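Long-range contact in probable transcriptional regulator (Pseudomonas aeruginosa, PDB 2FBI), which probably binds DNA as a dimeric transcriptional regulator of the MarR family, through a winged helix-turn-helix domain in each subunit: residues A[34-46]-A[60-74]. Sequence-based numbering, arbitrary orientation. Where two conformers were deposited one is given.
Sequences LTEQQWRVIRILR and ACILRPSMTGVLARL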
ATOM      1  N   LEU A  34       9.261  10.189 -12.600  1.00 43.81           N
ATOM      2  CA  LEU A  34       8.421   9.005 -12.510  1.00 41.42           C
ATOM      3  C   LEU A  34       7.537   8.850 -11.307  1.00 39.63           C
ATOM      4  O   LEU A  34       7.834   9.345 -10.195  1.00 38.99           O
ATOM      5  CB  LEU A  34       9.087   7.688 -12.914  1.00 42.12           C
ATOM      6  CG  LEU A  34      10.435   7.032 -12.981  1.00 43.86           C
ATOM      7  CD1 LEU A  34      10.548   6.520 -14.435  1.00 45.65           C
ATOM      8  CD2 LEU A  34      11.582   7.922 -12.643  1.00 49.75           C
ATOM      9  N   THR A  35       6.420   8.156 -11.570  1.00 36.30           N
ATOM     10  CA  THR A  35       5.496   7.794 -10.546  1.00 33.74           C
ATOM     11  C   THR A  35       6.040   6.549  -9.898  1.00 31.51           C
ATOM     12  O   THR A  35       6.743   5.789 -10.516  1.00 31.87           O
ATOM     13  CB  THR A  35       4.052   7.537 -11.121  1.00 34.74           C
ATOM     14  OG1 THR A  35       4.046   6.371 -11.981  1.00 31.64           O
ATOM     15  CG2 THR A  35       3.584   8.732 -11.963  1.00 34.21           C
ATOM     16  N   GLU A  36       5.702   6.350  -8.641  1.00 31.31           N
ATOM     17  CA  GLU A  36       6.035   5.154  -7.945  1.00 31.84           C
ATOM     18  C   GLU A  36       5.482   3.832  -8.595  1.00 30.94           C
ATOM     19  O   GLU A  36       6.126   2.766  -8.473  1.00 30.28           O
ATOM     20  CB  GLU A  36       5.670   5.314  -6.484  1.00 33.01           C
ATOM     21  CG  GLU A  36       4.205   5.547  -6.234  1.00 36.33           C
ATOM     22  CD  GLU A  36       4.007   6.483  -5.048  1.00 41.88           C
ATOM     23  OE1 GLU A  36       4.478   7.651  -5.144  1.00 43.19           O
ATOM     24  OE2 GLU A  36       3.438   6.052  -4.013  1.00 44.39           O
ATOM     25  N   GLN A  37       4.365   3.950  -9.308  0.50 30.12           N
ATOM     26  CA  GLN A  37       3.670   2.825  -9.882  0.50 28.70           C
ATOM     27  C   GLN A  37       4.449   2.389 -11.120  0.50 28.61           C
ATOM     28  O   GLN A  37       4.629   1.185 -11.369  0.50 28.36           O
ATOM     29  CB  GLN A  37       2.232   3.242 -10.226  0.50 28.92           C
ATOM     30  CG  GLN A  37       1.339   3.654  -8.979  0.50 29.52           C
ATOM     31  CD  GLN A  37       1.468   5.120  -8.440  0.50 29.16           C
ATOM     32  OE1 GLN A  37       1.897   6.073  -9.116  0.50 27.95           O
ATOM     33  NE2 GLN A  37       1.044   5.282  -7.205  0.50 31.42           N
ATOM     34  N   GLN A  38       4.910   3.369 -11.896  1.00 27.31           N
ATOM     35  CA  GLN A  38       5.890   3.139 -12.937  1.00 27.54           C
ATOM     36  C   GLN A  38       7.170   2.478 -12.422  1.00 25.64           C
ATOM     37  O   GLN A  38       7.647   1.564 -13.036  1.00 25.62           O
ATOM     38  CB  GLN A  38       6.280   4.470 -13.612  1.00 27.56           C
ATOM     39  CG  GLN A  38       5.208   4.988 -14.586  1.00 29.53           C
ATOM     40  CD  GLN A  38       5.498   6.421 -14.997  1.00 36.67           C
ATOM     41  OE1 GLN A  38       6.234   7.127 -14.310  1.00 39.80           O
ATOM     42  NE2 GLN A  38       4.966   6.840 -16.134  1.00 37.97           N
ATOM     43  N   TRP A  39       7.725   3.008 -11.328  1.00 26.15           N
ATOM     44  CA  TRP A  39       8.990   2.572 -10.764  1.00 25.81           C
ATOM     45  C   TRP A  39       8.845   1.091 -10.244  1.00 26.00           C
ATOM     46  O   TRP A  39       9.765   0.297 -10.413  1.00 23.30           O
ATOM     47  CB  TRP A  39       9.436   3.501  -9.627  1.00 26.71           C
ATOM     48  CG  TRP A  39      10.816   3.086  -9.048  1.00 28.99           C
ATOM     49  CD1 TRP A  39      11.102   2.671  -7.767  1.00 29.89           C
ATOM     50  CD2 TRP A  39      12.047   2.959  -9.796  1.00 29.24           C
ATOM     51  NE1 TRP A  39      12.455   2.332  -7.676  1.00 30.49           N
ATOM     52  CE2 TRP A  39      13.044   2.497  -8.902  1.00 30.33           C
ATOM     53  CE3 TRP A  39      12.393   3.203 -11.139  1.00 30.42           C
ATOM     54  CZ2 TRP A  39      14.388   2.305  -9.298  1.00 30.42           C
ATOM     55  CZ3 TRP A  39      13.715   2.980 -11.551  1.00 32.28           C
ATOM     56  CH2 TRP A  39      14.695   2.515 -10.629  1.00 31.77           C
ATOM     57  N   ARG A  40       7.693   0.753  -9.609  1.00 26.10           N
ATOM     58  CA  ARG A  40       7.405  -0.661  -9.219  1.00 26.21           C
ATOM     59  C   ARG A  40       7.455  -1.615 -10.364  1.00 25.05           C
ATOM     60  O   ARG A  40       7.989  -2.714 -10.251  1.00 27.17           O
ATOM     61  CB  ARG A  40       6.049  -0.851  -8.487  1.00 25.80           C
ATOM     62  CG  ARG A  40       6.040  -0.089  -7.181  1.00 24.51           C
ATOM     63  CD  ARG A  40       5.031  -0.555  -6.106  1.00 28.02           C
ATOM     64  NE  ARG A  40       3.643  -0.461  -6.528  1.00 30.31           N
ATOM     65  CZ  ARG A  40       2.872   0.622  -6.458  1.00 36.71           C
ATOM     66  NH1 ARG A  40       1.606   0.510  -6.858  1.00 36.75           N
ATOM     67  NH2 ARG A  40       3.338   1.816  -6.036  1.00 32.84           N
ATOM     68  N   VAL A  41       6.800  -1.239 -11.434  1.00 24.11           N
ATOM     69  CA  VAL A  41       6.814  -1.985 -12.644  1.00 24.22           C
ATOM     70  C   VAL A  41       8.256  -2.135 -13.207  1.00 24.28           C
ATOM     71  O   VAL A  41       8.745  -3.244 -13.490  1.00 24.38           O
ATOM     72  CB  VAL A  41       5.850  -1.317 -13.663  1.00 23.96           C
ATOM     73  CG1 VAL A  41       6.018  -1.924 -14.998  1.00 21.84           C
ATOM     74  CG2 VAL A  41       4.386  -1.549 -13.230  1.00 26.16           C
ATOM     75  N   ILE A  42       8.958  -1.023 -13.321  1.00 22.87           N
ATOM     76  CA  ILE A  42      10.359  -1.068 -13.776  1.00 23.89           C
ATOM     77  C   ILE A  42      11.201  -1.982 -12.872  1.00 23.72           C
ATOM     78  O   ILE A  42      11.927  -2.845 -13.364  1.00 22.43           O
ATOM     79  CB  ILE A  42      10.957   0.383 -13.810  1.00 23.81           C
ATOM     80  CG1 ILE A  42      10.292   1.176 -14.928  1.00 21.74           C
ATOM     81  CG2 ILE A  42      12.489   0.315 -13.994  1.00 22.19           C
ATOM     82  CD1 ILE A  42      10.506   2.693 -14.870  1.00 24.35           C
ATOM     83  N   ARG A  43      11.063  -1.812 -11.557  1.00 23.70           N
ATOM     84  CA  ARG A  43      11.784  -2.643 -10.595  1.00 26.24           C
ATOM     85  C   ARG A  43      11.530  -4.144 -10.777  1.00 25.46           C
ATOM     86  O   ARG A  43      12.459  -4.947 -10.683  1.00 24.00           O
ATOM     87  CB  ARG A  43      11.392  -2.293  -9.159  1.00 26.29           C
ATOM     88  CG  ARG A  43      11.991  -1.000  -8.612  1.00 28.60           C
ATOM     89  CD  ARG A  43      13.399  -1.278  -8.231  1.00 27.01           C
ATOM     90  NE  ARG A  43      13.600  -1.299  -6.796  1.00 27.20           N
ATOM     91  CZ  ARG A  43      14.525  -2.033  -6.175  1.00 32.00           C
ATOM     92  NH1 ARG A  43      14.649  -1.928  -4.883  1.00 26.95           N
ATOM     93  NH2 ARG A  43      15.295  -2.896  -6.839  1.00 31.34           N
ATOM     94  N   ILE A  44      10.267  -4.531 -10.979  1.00 25.04           N
ATOM     95  CA  ILE A  44       9.939  -5.987 -11.152  1.00 23.93           C
ATOM     96  C   ILE A  44      10.432  -6.510 -12.472  1.00 22.33           C
ATOM     97  O   ILE A  44      10.946  -7.594 -12.582  1.00 21.45           O
ATOM     98  CB  ILE A  44       8.390  -6.231 -11.032  1.00 25.18           C
ATOM     99  CG1 ILE A  44       7.981  -6.091  -9.564  1.00 28.96           C
ATOM    100  CG2 ILE A  44       7.995  -7.642 -11.567  1.00 24.33           C
ATOM    101  CD1 ILE A  44       6.686  -5.413  -9.426  1.00 34.35           C
ATOM    102  N   LEU A  45      10.237  -5.745 -13.514  1.00 21.51           N
ATOM    103  CA  LEU A  45      10.707  -6.173 -14.815  1.00 21.01           C
ATOM    104  C   LEU A  45      12.280  -6.238 -14.890  1.00 21.29           C
ATOM    105  O   LEU A  45      12.864  -7.099 -15.557  1.00 20.58           O
ATOM    106  CB  LEU A  45      10.129  -5.214 -15.849  1.00 21.18           C
ATOM    107  CG  LEU A  45       8.626  -5.298 -16.195  1.00 22.05           C
ATOM    108  CD1 LEU A  45       8.261  -4.226 -17.234  1.00 17.22           C
ATOM    109  CD2 LEU A  45       8.235  -6.755 -16.726  1.00 19.40           C
ATOM    110  N   ARG A  46      12.941  -5.351 -14.168  1.00 21.47           N
ATOM    111  CA  ARG A  46      14.407  -5.418 -14.013  1.00 22.59           C
ATOM    112  C   ARG A  46      14.845  -6.713 -13.340  1.00 25.03           C
ATOM    113  O   ARG A  46      15.583  -7.505 -13.908  1.00 26.24           O
ATOM    114  CB  ARG A  46      14.880  -4.206 -13.205  1.00 21.89           C
ATOM    115  CG  ARG A  46      16.390  -4.165 -12.888  1.00 21.36           C
ATOM    116  CD  ARG A  46      17.328  -4.134 -14.117  1.00 18.88           C
ATOM    117  NE  ARG A  46      18.722  -3.978 -13.586  1.00 20.18           N
ATOM    118  CZ  ARG A  46      19.753  -3.480 -14.268  1.00 21.34           C
ATOM    119  NH1 ARG A  46      20.937  -3.407 -13.674  1.00 20.85           N
ATOM    120  NH2 ARG A  46      19.624  -3.083 -15.533  1.00 18.57           N
ATOM    121  N   ALA A  60       3.567  -6.355  -8.874  1.00 41.84           N
ATOM    122  CA  ALA A  60       3.862  -4.924  -8.814  1.00 44.05           C
ATOM    123  C   ALA A  60       2.872  -4.223  -7.985  1.00 45.59           C
ATOM    124  O   ALA A  60       3.024  -3.008  -7.745  1.00 47.65           O
ATOM    125  CB  ALA A  60       3.873  -4.295 -10.218  1.00 44.22           C
ATOM    126  N   CYS A  61       1.845  -4.961  -7.558  1.00 46.35           N
ATOM    127  CA  CYS A  61       0.813  -4.427  -6.709  1.00 46.70           C
ATOM    128  C   CYS A  61       0.222  -3.160  -7.374  1.00 48.54           C
ATOM    129  O   CYS A  61       0.374  -2.026  -6.872  1.00 48.66           O
ATOM    130  CB  CYS A  61       1.387  -4.151  -5.311  1.00 47.45           C
ATOM    131  SG  CYS A  61       1.720  -5.670  -4.357  1.00 42.46           S
ATOM    132  N   ILE A  62      -0.415  -3.383  -8.538  1.00 48.46           N
ATOM    133  CA  ILE A  62      -1.198  -2.376  -9.258  1.00 48.13           C
ATOM    134  C   ILE A  62      -2.575  -2.989  -9.602  1.00 49.12           C
ATOM    135  O   ILE A  62      -2.676  -4.177  -9.914  1.00 48.58           O
ATOM    136  CB  ILE A  62      -0.389  -1.852 -10.484  1.00 48.01           C
ATOM    137  CG1 ILE A  62       0.841  -1.068  -9.971  1.00 48.33           C
ATOM    138  CG2 ILE A  62      -1.243  -0.978 -11.382  1.00 46.42           C
ATOM    139  CD1 ILE A  62       1.928  -0.771 -10.975  1.00 46.95           C
ATOM    140  N   LEU A  63      -3.643  -2.201  -9.491  1.00 50.71           N
ATOM    141  CA  LEU A  63      -4.995  -2.689  -9.851  1.00 51.74           C
ATOM    142  C   LEU A  63      -5.186  -2.669 -11.358  1.00 52.13           C
ATOM    143  O   LEU A  63      -4.765  -1.696 -12.003  1.00 51.91           O
ATOM    144  CB  LEU A  63      -6.084  -1.849  -9.171  1.00 52.01           C
ATOM    145  CG  LEU A  63      -6.320  -2.164  -7.685  1.00 53.02           C
ATOM    146  CD1 LEU A  63      -7.284  -1.114  -7.095  1.00 55.46           C
ATOM    147  CD2 LEU A  63      -6.842  -3.607  -7.462  1.00 50.04           C
ATOM    148  N   ARG A  64      -5.829  -3.696 -11.921  1.00 52.85           N
ATOM    149  CA  ARG A  64      -5.805  -3.851 -13.398  1.00 54.86           C
ATOM    150  C   ARG A  64      -6.267  -2.670 -14.271  1.00 54.83           C
ATOM    151  O   ARG A  64      -5.767  -2.519 -15.396  1.00 54.95           O
ATOM    152  CB  ARG A  64      -6.329  -5.213 -13.915  1.00 54.96           C
ATOM    153  CG  ARG A  64      -7.824  -5.531 -13.840  1.00 56.42           C
ATOM    154  CD  ARG A  64      -8.066  -7.058 -14.182  1.00 56.30           C
ATOM    155  NE  ARG A  64      -7.155  -7.967 -13.449  1.00 60.66           N
ATOM    156  CZ  ARG A  64      -7.514  -8.940 -12.598  1.00 61.75           C
ATOM    157  NH1 ARG A  64      -8.801  -9.212 -12.348  1.00 61.74           N
ATOM    158  NH2 ARG A  64      -6.568  -9.663 -11.998  1.00 60.78           N
ATOM    159  N   PRO A  65      -7.218  -1.840 -13.775  1.00 54.91           N
ATOM    160  CA  PRO A  65      -7.573  -0.702 -14.624  1.00 54.17           C
ATOM    161  C   PRO A  65      -6.459   0.346 -14.694  1.00 53.05           C
ATOM    162  O   PRO A  65      -6.280   0.965 -15.746  1.00 53.28           O
ATOM    163  CB  PRO A  65      -8.843  -0.130 -13.961  1.00 54.30           C
ATOM    164  CG  PRO A  65      -9.284  -1.178 -12.943  1.00 55.28           C
ATOM    165  CD  PRO A  65      -8.033  -1.883 -12.540  1.00 55.13           C
ATOM    166  N   SER A  66      -5.716   0.549 -13.604  1.00 51.88           N
ATOM    167  CA  SER A  66      -4.574   1.474 -13.647  1.00 50.19           C
ATOM    168  C   SER A  66      -3.376   0.904 -14.383  1.00 48.67           C
ATOM    169  O   SER A  66      -2.603   1.657 -14.957  1.00 48.48           O
ATOM    170  CB  SER A  66      -4.165   1.977 -12.262  1.00 50.89           C
ATOM    171  OG  SER A  66      -4.853   1.267 -11.268  1.00 52.38           O
ATOM    172  N   MET A  67      -3.237  -0.416 -14.390  1.00 46.26           N
ATOM    173  CA  MET A  67      -2.118  -1.050 -15.061  1.00 44.56           C
ATOM    174  C   MET A  67      -2.110  -0.803 -16.581  1.00 44.22           C
ATOM    175  O   MET A  67      -1.047  -0.569 -17.166  1.00 42.31           O
ATOM    176  CB  MET A  67      -2.055  -2.540 -14.705  1.00 44.27           C
ATOM    177  CG  MET A  67      -0.804  -3.234 -15.182  1.00 43.83           C
ATOM    178  SD  MET A  67       0.800  -2.693 -14.510  1.00 36.22           S
ATOM    179  CE  MET A  67       1.446  -4.304 -14.480  1.00 39.56           C
ATOM    180  N   THR A  68      -3.296  -0.805 -17.203  1.00 43.26           N
ATOM    181  CA  THR A  68      -3.449  -0.511 -18.620  1.00 43.80           C
ATOM    182  C   THR A  68      -2.808   0.825 -18.995  1.00 43.39           C
ATOM    183  O   THR A  68      -2.170   0.946 -20.042  1.00 43.53           O
ATOM    184  CB  THR A  68      -4.974  -0.417 -19.039  1.00 45.31           C
ATOM    185  OG1 THR A  68      -5.689  -1.571 -18.576  1.00 45.82           O
ATOM    186  CG2 THR A  68      -5.158  -0.246 -20.575  1.00 45.78           C
ATOM    187  N   GLY A  69      -3.033   1.833 -18.155  1.00 42.40           N
ATOM    188  CA  GLY A  69      -2.512   3.160 -18.408  1.00 41.01           C
ATOM    189  C   GLY A  69      -1.032   3.185 -18.045  1.00 39.97           C
ATOM    190  O   GLY A  69      -0.240   3.774 -18.781  1.00 39.50           O
ATOM    191  N   VAL A  70      -0.659   2.529 -16.931  1.00 38.27           N
ATOM    192  CA  VAL A  70       0.772   2.435 -16.547  1.00 36.47           C
ATOM    193  C   VAL A  70       1.597   1.879 -17.720  1.00 35.48           C
ATOM    194  O   VAL A  70       2.495   2.554 -18.209  1.00 34.91           O
ATOM    195  CB  VAL A  70       1.008   1.711 -15.206  1.00 36.51           C
ATOM    196  CG1 VAL A  70       2.528   1.548 -14.930  1.00 34.50           C
ATOM    197  CG2 VAL A  70       0.399   2.498 -14.094  1.00 35.70           C
ATOM    198  N   LEU A  71       1.225   0.711 -18.239  1.00 34.47           N
ATOM    199  CA  LEU A  71       1.906   0.143 -19.392  1.00 35.43           C
ATOM    200  C   LEU A  71       1.849   0.970 -20.676  1.00 35.91           C
ATOM    201  O   LEU A  71       2.878   1.082 -21.351  1.00 34.91           O
ATOM    202  CB  LEU A  71       1.507  -1.317 -19.653  1.00 35.38           C
ATOM    203  CG  LEU A  71       1.716  -2.212 -18.436  1.00 36.59           C
ATOM    204  CD1 LEU A  71       1.088  -3.551 -18.718  1.00 41.27           C
ATOM    205  CD2 LEU A  71       3.222  -2.353 -18.007  1.00 35.64           C
ATOM    206  N   ALA A  72       0.683   1.532 -21.041  1.00 36.22           N
ATOM    207  CA  ALA A  72       0.617   2.298 -22.296  1.00 36.69           C
ATOM    208  C   ALA A  72       1.484   3.564 -22.256  1.00 36.98           C
ATOM    209  O   ALA A  72       2.087   3.930 -23.273  1.00 37.76           O
ATOM    210  CB  ALA A  72      -0.870   2.643 -22.715  1.00 36.39           C
ATOM    211  N   ARG A  73       1.532   4.224 -21.101  1.00 36.27           N
ATOM    212  CA  ARG A  73       2.419   5.355 -20.881  1.00 37.23           C
ATOM    213  C   ARG A  73       3.897   4.950 -21.026  1.00 37.21           C
ATOM    214  O   ARG A  73       4.641   5.599 -21.765  1.00 37.25           O
ATOM    215  CB  ARG A  73       2.193   5.950 -19.480  1.00 38.00           C
ATOM    216  CG  ARG A  73       2.374   7.461 -19.394  1.00 42.09           C
ATOM    217  CD  ARG A  73       3.816   7.869 -19.327  1.00 50.12           C
ATOM    218  NE  ARG A  73       4.068   9.276 -18.953  1.00 56.02           N
ATOM    219  CZ  ARG A  73       3.708   9.862 -17.802  1.00 59.11           C
ATOM    220  NH1 ARG A  73       2.979   9.229 -16.877  1.00 62.59           N
ATOM    221  NH2 ARG A  73       4.040  11.121 -17.585  1.00 59.73           N
ATOM    222  N   LEU A  74       4.299   3.861 -20.344  1.00 36.58           N
ATOM    223  CA  LEU A  74       5.681   3.411 -20.323  1.00 35.85           C
ATOM    224  C   LEU A  74       6.066   2.916 -21.679  1.00 36.62           C
ATOM    225  O   LEU A  74       7.182   3.151 -22.148  1.00 35.18           O
ATOM    226  CB  LEU A  74       5.889   2.312 -19.298  1.00 35.44           C
ATOM    227  CG  LEU A  74       5.965   2.671 -17.832  1.00 34.21           C
ATOM    228  CD1 LEU A  74       6.096   1.337 -17.099  1.00 33.21           C
ATOM    229  CD2 LEU A  74       7.158   3.613 -17.484  1.00 34.70           C
TER
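V41 sits as a knob among M67, V70, L71 and L74 of helix 64-74. With CG1 anti to the backbone N (chi1 170°), that methyl lies 3.9 Å from L74 CD1, and the other branch lies between the helix and the loop before it, where V41 CG2 packs tightly on I62 CD1 at 3.4 Å. M67 SD meets the same methyl tip to tip, 4.0 Å from V41 CG2. One turn earlier, Q38 passes aslant over L74, its CG 3.8 Å from L74 CD2, before its extended chain runs back to the start of its helix. There Q38 OE1 accepts from T35 N at 2.9 Å while Q38 N donates to T35 OG1, a capping box. Q38 NE2 comes close to R73 NH1, but both are donors and they do not bond. R40, one residue before V41 and bent at chi3 (-61°), turns the edge of its guanidinium to the turn before helix 64-74: NE donates to A60 O at 2.9 Å, with the acceptor in the guanidinium plane, and NH1 to C61 O at 2.8 Å. L15 of the second subunit packs on R40. Helix 64-76 is probably the DNA recognition helix, as in other MarR proteins. An apolar centre with a charged two-point grip on consecutive backbone carbonyls is consistent with R40 holding the turn before that helix by its backbone, while the V41 packing sets how the two helices meet.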